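Local coordinates for protein cocosin 1 acidic chain (Cocos nucifera, PDB 5WPW) that serves as a seed storage protein of coconut, a nutrient-reservoir 11S globulin that assembles as a hexamer and is a potential food allergen, at residues Pro54-Asn58 against Ser152-Leu158; Ser57-Leu62 against Thr138-Asn144; Val72-Pro77 against Leu116-Phe122; Arg15-Ser19 against Gly160-Gln164. The protein carries 2 engineered substitutions. All blocks are in the same frame, centred on the assembly; numbering follows the deposited sequence.

Interaction 1. Residues Pro54-Asn58 against Ser152-Leu158; sequences PSMSN and SHRQFLL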
# COMPACT_ATOMS: atom_id res chain seq x y z
N PRO A 54 -32.65 -6.37 -12.83
CA PRO A 54 -31.52 -5.59 -12.31
C PRO A 54 -31.85 -4.89 -11.00
O PRO A 54 -32.94 -4.34 -10.82
CB PRO A 54 -31.22 -4.60 -13.42
CG PRO A 54 -32.50 -4.54 -14.25
CD PRO A 54 -33.06 -5.93 -14.18
N SER A 55 -30.90 -4.96 -10.06
CA SER A 55 -31.06 -4.36 -8.75
C SER A 55 -29.67 -4.16 -8.15
O SER A 55 -28.69 -4.75 -8.61
CB SER A 55 -31.94 -5.21 -7.82
OG SER A 55 -31.27 -6.37 -7.33
N MET A 56 -29.60 -3.32 -7.13
CA MET A 56 -28.35 -3.10 -6.43
C MET A 56 -28.62 -3.09 -4.93
O MET A 56 -29.73 -2.79 -4.49
CB MET A 56 -27.63 -1.85 -6.90
CG MET A 56 -28.38 -0.57 -6.80
SD MET A 56 -28.03 0.24 -5.21
CE MET A 56 -28.81 1.83 -5.53
N SER A 57 -27.60 -3.47 -4.16
CA SER A 57 -27.72 -3.62 -2.72
C SER A 57 -26.73 -2.71 -2.00
O SER A 57 -25.70 -2.34 -2.56
CB SER A 57 -27.49 -5.08 -2.28
OG SER A 57 -28.56 -5.94 -2.70
N ASN A 58 -27.07 -2.33 -0.77
CA ASN A 58 -26.20 -1.50 0.07
C ASN A 58 -25.01 -2.28 0.62
O ASN A 58 -24.11 -1.65 1.19
CB ASN A 58 -26.99 -0.91 1.24
CG ASN A 58 -27.46 -1.99 2.26
OD1 ASN A 58 -27.87 -3.10 1.87
ND2 ASN A 58 -27.41 -1.66 3.55
N SER A 152 -28.90 -3.73 7.78
CA SER A 152 -29.88 -4.64 7.20
C SER A 152 -29.70 -4.60 5.70
O SER A 152 -29.09 -3.67 5.17
CB SER A 152 -31.31 -4.27 7.60
OG SER A 152 -31.84 -3.25 6.76
N HIS A 153 -30.23 -5.62 5.02
CA HIS A 153 -30.15 -5.70 3.56
C HIS A 153 -31.17 -4.76 2.92
O HIS A 153 -32.38 -5.02 2.97
CB HIS A 153 -30.41 -7.12 3.08
CG HIS A 153 -30.35 -7.24 1.59
ND1 HIS A 153 -31.08 -8.16 0.88
CD2 HIS A 153 -29.65 -6.53 0.67
CE1 HIS A 153 -30.82 -8.04 -0.41
NE2 HIS A 153 -29.96 -7.04 -0.56
N ARG A 154 -30.69 -3.68 2.30
CA ARG A 154 -31.54 -2.78 1.52
C ARG A 154 -31.27 -3.07 0.05
O ARG A 154 -30.16 -2.83 -0.45
CB ARG A 154 -31.27 -1.30 1.84
CG ARG A 154 -30.92 -0.96 3.31
CD ARG A 154 -32.10 -0.41 4.12
NE ARG A 154 -32.82 0.68 3.44
CZ ARG A 154 -32.88 1.95 3.86
NH1 ARG A 154 -32.28 2.33 4.98
NH2 ARG A 154 -33.58 2.83 3.16
N GLN A 155 -32.29 -3.57 -0.65
CA GLN A 155 -32.23 -3.84 -2.08
C GLN A 155 -33.01 -2.78 -2.85
O GLN A 155 -34.16 -2.49 -2.52
CB GLN A 155 -32.80 -5.23 -2.40
CG GLN A 155 -32.27 -5.83 -3.68
CD GLN A 155 -33.27 -6.75 -4.36
OE1 GLN A 155 -34.45 -6.76 -4.03
NE2 GLN A 155 -32.79 -7.53 -5.33
N PHE A 156 -32.37 -2.22 -3.88
CA PHE A 156 -32.91 -1.15 -4.71
C PHE A 156 -33.15 -1.73 -6.09
O PHE A 156 -32.19 -1.95 -6.84
CB PHE A 156 -31.95 0.04 -4.79
CG PHE A 156 -31.67 0.71 -3.45
CD1 PHE A 156 -30.90 0.08 -2.49
CD2 PHE A 156 -32.17 1.98 -3.18
CE1 PHE A 156 -30.63 0.73 -1.26
CE2 PHE A 156 -31.90 2.63 -1.98
CZ PHE A 156 -31.14 2.00 -1.02
N LEU A 157 -34.41 -1.97 -6.44
CA LEU A 157 -34.74 -2.52 -7.75
C LEU A 157 -34.65 -1.43 -8.81
O LEU A 157 -35.16 -0.33 -8.62
CB LEU A 157 -36.16 -3.10 -7.75
CG LEU A 157 -36.39 -4.27 -6.83
CD1 LEU A 157 -37.88 -4.35 -6.51
CD2 LEU A 157 -35.91 -5.54 -7.51
N LEU A 158 -33.97 -1.73 -9.92
CA LEU A 158 -34.00 -0.82 -11.05
C LEU A 158 -35.26 -1.03 -11.90
O LEU A 158 -35.68 -0.12 -12.63
CB LEU A 158 -32.75 -1.00 -11.92
CG LEU A 158 -31.39 -0.47 -11.45
CD1 LEU A 158 -30.41 -0.38 -12.63
CD2 LEU A 158 -31.52 0.85 -10.75

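Interaction 2. Residues Ser57-Leu62 against Thr138-Asn144; sequences SNAPRL and TVLDTSN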
# COMPACT_ATOMS: atom_id res chain seq x y z
N SER A 57 -27.60 -3.47 -4.16
CA SER A 57 -27.72 -3.62 -2.72
C SER A 57 -26.73 -2.71 -2.00
O SER A 57 -25.70 -2.34 -2.56
CB SER A 57 -27.49 -5.08 -2.28
OG SER A 57 -28.56 -5.94 -2.70
N ASN A 58 -27.07 -2.33 -0.77
CA ASN A 58 -26.20 -1.50 0.07
C ASN A 58 -25.01 -2.28 0.62
O ASN A 58 -24.11 -1.65 1.19
CB ASN A 58 -26.99 -0.91 1.24
CG ASN A 58 -27.46 -1.99 2.26
OD1 ASN A 58 -27.87 -3.10 1.87
ND2 ASN A 58 -27.41 -1.66 3.55
N ALA A 59 -25.00 -3.59 0.50
CA ALA A 59 -23.96 -4.44 1.09
C ALA A 59 -23.25 -5.26 0.01
O ALA A 59 -23.89 -5.71 -0.95
CB ALA A 59 -24.57 -5.37 2.12
N PRO A 60 -21.93 -5.43 0.12
CA PRO A 60 -21.25 -6.35 -0.80
C PRO A 60 -21.70 -7.77 -0.50
O PRO A 60 -22.14 -8.08 0.61
CB PRO A 60 -19.77 -6.13 -0.49
CG PRO A 60 -19.75 -5.72 0.97
CD PRO A 60 -21.03 -4.90 1.16
N ARG A 61 -21.61 -8.63 -1.51
CA ARG A 61 -22.08 -10.01 -1.37
C ARG A 61 -21.21 -11.00 -2.13
O ARG A 61 -20.48 -10.64 -3.06
CB ARG A 61 -23.54 -10.13 -1.85
CG ARG A 61 -23.68 -10.41 -3.30
CD ARG A 61 -25.12 -10.26 -3.72
NE ARG A 61 -25.40 -8.88 -4.06
CZ ARG A 61 -26.49 -8.48 -4.70
NH1 ARG A 61 -27.40 -9.38 -5.06
NH2 ARG A 61 -26.66 -7.20 -4.98
N LEU A 62 -21.27 -12.27 -1.70
CA LEU A 62 -20.77 -13.40 -2.44
C LEU A 62 -21.96 -14.30 -2.74
O LEU A 62 -22.79 -14.52 -1.85
CB LEU A 62 -19.74 -14.22 -1.66
CG LEU A 62 -18.41 -13.56 -1.33
CD1 LEU A 62 -17.45 -14.64 -0.85
CD2 LEU A 62 -17.87 -12.84 -2.55
N THR A 138 -26.71 -16.65 -1.43
CA THR A 138 -26.08 -15.34 -1.34
C THR A 138 -25.89 -14.92 0.10
O THR A 138 -26.85 -14.96 0.88
CB THR A 138 -26.94 -14.30 -2.05
OG1 THR A 138 -26.88 -14.54 -3.45
CG2 THR A 138 -26.47 -12.90 -1.72
N VAL A 139 -24.68 -14.47 0.46
CA VAL A 139 -24.40 -13.93 1.78
C VAL A 139 -24.01 -12.46 1.59
O VAL A 139 -23.07 -12.16 0.82
CB VAL A 139 -23.29 -14.71 2.52
CG1 VAL A 139 -23.08 -14.16 3.90
CG2 VAL A 139 -23.61 -16.21 2.59
N LEU A 140 -24.76 -11.56 2.20
CA LEU A 140 -24.54 -10.11 2.10
C LEU A 140 -23.92 -9.60 3.40
O LEU A 140 -24.47 -9.83 4.48
CB LEU A 140 -25.85 -9.38 1.84
CG LEU A 140 -26.59 -9.57 0.51
CD1 LEU A 140 -27.99 -10.11 0.73
CD2 LEU A 140 -26.62 -8.22 -0.22
N ASP A 141 -22.79 -8.90 3.31
CA ASP A 141 -22.13 -8.43 4.54
C ASP A 141 -22.67 -7.04 4.86
O ASP A 141 -22.14 -6.03 4.41
CB ASP A 141 -20.61 -8.44 4.40
CG ASP A 141 -19.90 -8.09 5.71
OD1 ASP A 141 -20.58 -7.88 6.73
OD2 ASP A 141 -18.65 -8.04 5.71
N THR A 142 -23.75 -6.99 5.64
CA THR A 142 -24.38 -5.72 5.98
C THR A 142 -23.64 -4.97 7.08
O THR A 142 -24.00 -3.82 7.38
CB THR A 142 -25.82 -5.97 6.38
OG1 THR A 142 -25.86 -6.98 7.39
CG2 THR A 142 -26.63 -6.48 5.16
N SER A 143 -22.66 -5.61 7.71
CA SER A 143 -21.74 -4.96 8.64
C SER A 143 -20.50 -4.40 7.95
O SER A 143 -19.67 -3.74 8.60
CB SER A 143 -21.29 -5.97 9.71
OG SER A 143 -22.25 -6.05 10.72
N ASN A 144 -20.35 -4.65 6.66
CA ASN A 144 -19.19 -4.17 5.92
C ASN A 144 -19.12 -2.66 6.00
O ASN A 144 -20.14 -1.97 5.89
CB ASN A 144 -19.30 -4.63 4.47
CG ASN A 144 -17.98 -4.60 3.73
OD1 ASN A 144 -17.55 -3.56 3.27
ND2 ASN A 144 -17.35 -5.77 3.59
O HOH W 1 -27.85 -12.21 -5.41

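Interaction 3. Residues Val72-Pro77 against Leu116-Phe122; sequences VGLVMP and LAVPNGF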
# COMPACT_ATOMS: atom_id res chain seq x y z
N VAL A 72 -24.62 -13.87 -16.19
CA VAL A 72 -24.70 -12.81 -15.19
C VAL A 72 -24.20 -11.51 -15.80
O VAL A 72 -23.24 -11.49 -16.58
CB VAL A 72 -23.89 -13.16 -13.92
CG1 VAL A 72 -23.46 -11.91 -13.24
CG2 VAL A 72 -24.74 -13.98 -12.98
N GLY A 73 -24.87 -10.41 -15.46
CA GLY A 73 -24.41 -9.09 -15.82
C GLY A 73 -24.18 -8.21 -14.61
O GLY A 73 -25.03 -8.11 -13.71
N LEU A 74 -23.01 -7.60 -14.57
CA LEU A 74 -22.63 -6.64 -13.54
C LEU A 74 -22.25 -5.36 -14.25
O LEU A 74 -21.32 -5.34 -15.07
CB LEU A 74 -21.46 -7.17 -12.72
CG LEU A 74 -20.91 -6.23 -11.67
CD1 LEU A 74 -21.95 -6.13 -10.60
CD2 LEU A 74 -19.62 -6.78 -11.11
N VAL A 75 -22.97 -4.30 -13.96
CA VAL A 75 -22.72 -3.03 -14.63
C VAL A 75 -21.74 -2.21 -13.79
O VAL A 75 -22.03 -1.86 -12.64
CB VAL A 75 -24.01 -2.26 -14.88
CG1 VAL A 75 -23.69 -0.92 -15.53
CG2 VAL A 75 -24.96 -3.09 -15.76
N MET A 76 -20.58 -1.88 -14.38
CA MET A 76 -19.59 -1.06 -13.70
C MET A 76 -19.71 0.37 -14.20
O MET A 76 -19.36 0.64 -15.35
CB MET A 76 -18.18 -1.61 -13.95
CG MET A 76 -18.09 -3.12 -13.76
SD MET A 76 -16.52 -3.68 -13.08
CE MET A 76 -16.74 -5.46 -13.07
N PRO A 77 -20.21 1.31 -13.39
CA PRO A 77 -20.47 2.67 -13.88
C PRO A 77 -19.21 3.39 -14.35
O PRO A 77 -18.18 3.40 -13.66
CB PRO A 77 -21.08 3.37 -12.66
CG PRO A 77 -20.75 2.51 -11.49
CD PRO A 77 -20.68 1.11 -12.01
N LEU A 116 -19.57 -15.79 -7.25
CA LEU A 116 -19.64 -14.46 -7.83
C LEU A 116 -19.59 -13.41 -6.73
O LEU A 116 -20.27 -13.56 -5.70
CB LEU A 116 -20.94 -14.28 -8.63
CG LEU A 116 -21.05 -15.22 -9.81
CD1 LEU A 116 -22.32 -16.05 -9.73
CD2 LEU A 116 -21.00 -14.38 -11.06
N ALA A 117 -18.79 -12.37 -6.94
CA ALA A 117 -18.64 -11.26 -5.99
C ALA A 117 -19.26 -10.01 -6.60
O ALA A 117 -18.83 -9.55 -7.66
CB ALA A 117 -17.17 -11.00 -5.65
N VAL A 118 -20.27 -9.46 -5.92
CA VAL A 118 -20.95 -8.24 -6.35
C VAL A 118 -20.73 -7.10 -5.37
O VAL A 118 -21.32 -7.12 -4.28
CB VAL A 118 -22.45 -8.53 -6.52
CG1 VAL A 118 -23.18 -7.29 -6.98
CG2 VAL A 118 -22.67 -9.67 -7.49
N PRO A 119 -19.93 -6.08 -5.70
CA PRO A 119 -19.78 -4.91 -4.82
C PRO A 119 -21.10 -4.22 -4.53
O PRO A 119 -22.00 -4.18 -5.37
CB PRO A 119 -18.85 -3.97 -5.61
CG PRO A 119 -18.33 -4.78 -6.77
CD PRO A 119 -19.30 -5.88 -7.02
N ASN A 120 -21.19 -3.60 -3.36
CA ASN A 120 -22.39 -2.81 -3.10
C ASN A 120 -22.53 -1.70 -4.13
O ASN A 120 -21.54 -1.22 -4.69
CB ASN A 120 -22.31 -2.19 -1.72
CG ASN A 120 -21.06 -1.39 -1.57
OD1 ASN A 120 -19.97 -1.93 -1.73
ND2 ASN A 120 -21.21 -0.09 -1.33
N GLY A 121 -23.77 -1.31 -4.40
CA GLY A 121 -24.02 -0.17 -5.25
C GLY A 121 -23.88 -0.40 -6.74
O GLY A 121 -24.05 0.56 -7.50
N PHE A 122 -23.57 -1.63 -7.19
CA PHE A 122 -23.46 -1.96 -8.61
C PHE A 122 -24.70 -2.74 -9.06
O PHE A 122 -25.07 -3.73 -8.44
CB PHE A 122 -22.23 -2.84 -8.90
CG PHE A 122 -20.90 -2.12 -8.77
CD1 PHE A 122 -20.62 -1.30 -7.69
CD2 PHE A 122 -19.89 -2.33 -9.72
CE1 PHE A 122 -19.39 -0.67 -7.58
CE2 PHE A 122 -18.67 -1.70 -9.60
CZ PHE A 122 -18.42 -0.86 -8.53

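Interaction 4. Residues Arg15-Ser19 against Gly160-Gln164; sequences RTVRS and GRQEQ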
# COMPACT_ATOMS: atom_id res chain seq x y z
N ARG A 15 -39.11 -16.84 5.44
CA ARG A 15 -40.15 -16.44 4.51
C ARG A 15 -39.72 -16.73 3.08
O ARG A 15 -38.53 -16.78 2.76
CB ARG A 15 -40.54 -14.96 4.70
CG ARG A 15 -39.82 -13.95 3.85
CD ARG A 15 -40.48 -12.59 4.05
NE ARG A 15 -39.64 -11.47 3.65
CZ ARG A 15 -38.57 -11.05 4.31
NH1 ARG A 15 -38.18 -11.69 5.41
NH2 ARG A 15 -37.88 -10.00 3.87
N THR A 16 -40.72 -16.97 2.23
CA THR A 16 -40.53 -17.41 0.86
C THR A 16 -41.45 -16.58 -0.02
O THR A 16 -42.67 -16.58 0.19
CB THR A 16 -40.86 -18.91 0.72
OG1 THR A 16 -40.01 -19.67 1.58
CG2 THR A 16 -40.68 -19.37 -0.72
N VAL A 17 -40.88 -15.89 -1.00
CA VAL A 17 -41.64 -15.05 -1.92
C VAL A 17 -41.58 -15.70 -3.29
O VAL A 17 -40.49 -15.91 -3.83
CB VAL A 17 -41.09 -13.62 -1.96
CG1 VAL A 17 -41.89 -12.77 -2.94
CG2 VAL A 17 -41.12 -13.00 -0.57
N ARG A 18 -42.74 -16.04 -3.85
CA ARG A 18 -42.77 -16.69 -5.15
C ARG A 18 -42.92 -15.64 -6.26
O ARG A 18 -43.80 -14.78 -6.20
CB ARG A 18 -43.89 -17.72 -5.24
CG ARG A 18 -43.69 -18.66 -6.41
CD ARG A 18 -44.67 -19.82 -6.43
NE ARG A 18 -44.06 -21.11 -6.11
CZ ARG A 18 -43.05 -21.68 -6.77
NH1 ARG A 18 -42.60 -22.87 -6.37
NH2 ARG A 18 -42.47 -21.09 -7.81
N SER A 19 -42.04 -15.72 -7.24
CA SER A 19 -42.10 -14.91 -8.44
C SER A 19 -42.58 -15.77 -9.61
O SER A 19 -42.80 -16.98 -9.47
CB SER A 19 -40.73 -14.29 -8.74
OG SER A 19 -40.37 -13.31 -7.79
N GLY A 160 -39.22 -3.42 -11.93
CA GLY A 160 -40.10 -4.41 -11.34
C GLY A 160 -40.62 -4.04 -9.95
O GLY A 160 -40.60 -2.89 -9.52
N ARG A 161 -41.11 -5.08 -9.27
CA ARG A 161 -41.72 -5.00 -7.94
C ARG A 161 -41.54 -6.35 -7.26
O ARG A 161 -41.37 -7.37 -7.93
CB ARG A 161 -43.22 -4.66 -7.99
CG ARG A 161 -43.61 -3.38 -8.69
CD ARG A 161 -45.11 -3.35 -8.97
NE ARG A 161 -45.91 -2.96 -7.81
CZ ARG A 161 -47.04 -3.56 -7.45
NH1 ARG A 161 -47.50 -4.58 -8.17
NH2 ARG A 161 -47.71 -3.14 -6.39
N GLN A 162 -41.59 -6.35 -5.93
CA GLN A 162 -41.33 -7.59 -5.20
C GLN A 162 -42.03 -7.56 -3.85
O GLN A 162 -41.87 -6.61 -3.08
CB GLN A 162 -39.83 -7.82 -5.02
CG GLN A 162 -39.46 -8.87 -3.96
CD GLN A 162 -39.39 -10.29 -4.51
OE1 GLN A 162 -40.01 -10.63 -5.53
NE2 GLN A 162 -38.62 -11.15 -3.83
N GLU A 163 -42.80 -8.62 -3.55
CA GLU A 163 -43.41 -8.77 -2.24
C GLU A 163 -42.32 -8.89 -1.18
O GLU A 163 -41.61 -9.90 -1.14
CB GLU A 163 -44.35 -9.99 -2.21
CG GLU A 163 -45.19 -10.11 -0.93
CD GLU A 163 -45.11 -11.51 -0.30
OE1 GLU A 163 -45.10 -11.61 0.95
OE2 GLU A 163 -45.07 -12.50 -1.06
N GLN A 164 -42.17 -7.86 -0.35
CA GLN A 164 -41.16 -7.87 0.71
C GLN A 164 -41.36 -9.05 1.66
O GLN A 164 -40.66 -10.06 1.57
CB GLN A 164 -41.21 -6.56 1.50
CG GLN A 164 -40.78 -5.34 0.69
CD GLN A 164 -40.90 -4.05 1.48
OE1 GLN A 164 -41.70 -3.96 2.41
NE2 GLN A 164 -40.11 -3.05 1.10
O HOH W 2 -38.97 -14.12 -5.54

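Interaction 1. Residues Pro54-Asn58 against Ser152-Leu158
Met-56 and Phe-156 are the hydrogen-bonded pair of an antiparallel beta ladder in the N-terminal cupin domain, where strand 50-57 takes the short strand 155-157 as a neighbour. Their backbones are joined in both directions, the straighter bond running from Phe-156 N to Met-56 O (2.8 Å). On the face of the sheet that these two side chains share, the Met-56 chain starts between the backbone N and the carbonyl carbon (chi1 57°) and bends again at chi2, which swings its thioether against the phenyl group. This is a Met-aromatic contact of oblique kind: SD stands 4.6 Å from the centroid of the Phe-156 ring, 41° off its normal, while CE of Met-56 rests 3.7 Å from CB of Phe-156. Asn-346 of a neighbouring subunit packs on both residues.

The opposite face carries polar pairs beside Leu-157. Ser-57 OG meets His-153 NE2 at the ring edge (2.8 Å), and Ser-55 OG takes a weak bond from Gln-155 NE2, whose extended side chain slants across from its own partner Ser-57 to Ser-55.

Beyond the last strand residue, Asn-58 prolongs the ladder with its side chain. Arg-154 crosses it at about a right angle, CG touching the amide, before its guanidinium turns off to Asp-150 and to Asp-325 of the neighbouring subunit. The Asn-58 amide grips two backbone positions: OD1 accepts from Arg-154 N at 2.9 Å, the donor lying well above the carbonyl plane, whereas Ser-152 O lies close to the Asn-58 amide plane and receives ND2 almost in line with its C=O bond, 3.1 Å away.

Interaction 2. Residues Ser57-Leu62 against Thr138-Asn144
At the start of the antiparallel pairing between strands 61-67 and 134-140, Arg-61 and Leu-140 form a non-hydrogen-bonded pair whose side chains lie side by side and point the same way. A bend at chi3 (86°) turns the Arg-61 guanidinium so that Leu-140 CD2 sits over one of its faces, and Arg-61 CD presses on Thr-138 CG2 at 3.6 Å. A water in the guanidinium plane accepts from Arg-61 NH1 (2.9 Å) and also bonds to Thr-138 OG1. The next pair, Leu-62 with Val-139, is joined by two backbone bonds.

These strands are central members of one sheet of the N-terminal cupin barrel, and the ladder runs out where chain 138-144 turns. Asp-141 N still reaches Pro-60 O (2.9 Å), but Asp-141 also centres an inverse gamma turn and begins a type I turn ending at Asn-144. That turn brings Asn-144 obliquely across the proline, its CG 3.5 Å from Pro-60 CG. Asn-144 OD1 is held by Ala-146 N, while ND2 makes a weak bond back to Asp-141 OD2. Ala-59 packs on the turn: its CB lies 3.4 Å from Asp-141 O and 3.8 Å from Thr-142 CG2, and Leu-140 CD2 reaches on to Ser-57 CB.

Interaction 3. Residues Val72-Pro77 against Leu116-Phe122
Phe-122 holds CG opposite its carbonyl carbon (chi1 -70°) and Leu-74 holds CG opposite its backbone N (chi1 176°), and these two settings set Leu-74 CD1 against Phe-122 CB at 3.7 Å. The contact belongs to the interior of the N-terminal cupin barrel, a jelly-roll fold in which strand 70-74 and strand 114-118 come from different sheets packed across the core. The axes of segments 72-74 and 116-118 are 9.5 Å apart at closest approach, so between the strands side chains span the gap. Val-72 CG1 and Leu-116 CD2 pass alongside at 4.1 Å, their side chains running opposite ways; Leu-74 CD1 and Val-118 CG1 do likewise.

After strand 114-118, a type II turn from Pro-119 to Phe-122, with Gly-121 at positive phi, folds the phenyl ring back over the proline. The ring is therefore enclosed between two prolines: Pro-77 CD lies 4.1 Å above one face and Pro-119 CB 3.8 Å above the opposite face, both offset toward the rim. Ile-305 of a second subunit and Phe-241 of a third also pack on Phe-122, which places this end of the barrel at subunit boundaries. On strand 114-118, Ala-117 O is buried with no polar partner in the model, and the methyl Leu-74 CD2 approaches it to 4.5 Å.

Interaction 4. Residues Arg15-Ser19 against Gly160-Gln164
One direct hydrogen bond joins the segments, from Arg-15 NE to Gln-164 O, at 2.7 Å and an N-H...O angle of 168°. The carbonyl oxygen lies in the guanidinium plane, at its edge, while the donor is tilted from the carbonyl plane. A chain extended from CG to NE carries the arginine across, and its guanidinium also makes a cation-pi contact with Tyr-26.

Van der Waals packing centres on Val-17, which points at the other segment. Its CG2 abuts Glu-163 O at 3.2 Å, while CG1 touches Glu-163 OE2 at 3.7 Å and the Gln-162 amide, where NE2 is 3.8 Å away. Bending at chi2 (88°) turns that amide toward the valine, and Tyr-26 OH bonds its NE2.

Water supplies the third kind of link. A single molecule donates to Val-17 O (2.9 Å), bonds Ser-19 OG (2.8 Å) and accepts weakly from Gln-162 NE2.

In the fold, strand 15-19 is an edge strand, within this chain, of a cupin sheet, whereas 161-163 is a weakly bonded strand paired with 175-177. With their axes 7.7 Å apart, the two strands do not form a ladder here. The chemistry implies a side-chain and solvent-mediated junction, in which Glu-163 O is buried against the valine methyls without a polar partner.

Overall arrangement
All four contacts lie in the N-terminal cupin domain. Along the chain, interaction 4 spans the widest interval, then interactions 1, 2 and 3, each within the one before. Interactions 1 and 2 share Ser-57 and Asn-58, their centres 10 Å apart; the centre of interaction 3 is about 11 and 12 Å from theirs. Interaction 4 touches interaction 1 through Leu-157 and Gln-162 but stands about 15 Å from interaction 3 between nearest atoms. Strands 15-19, 134-140, 61-67 and 114-118 belong to one sheet, 50-57, 155-157 and 70-74 to a second, while 161-163 pairs with 175-177 apart from both. Interaction 3 packs the two large sheets together, and interactions 1 to 3 also touch a second subunit of the hexamer.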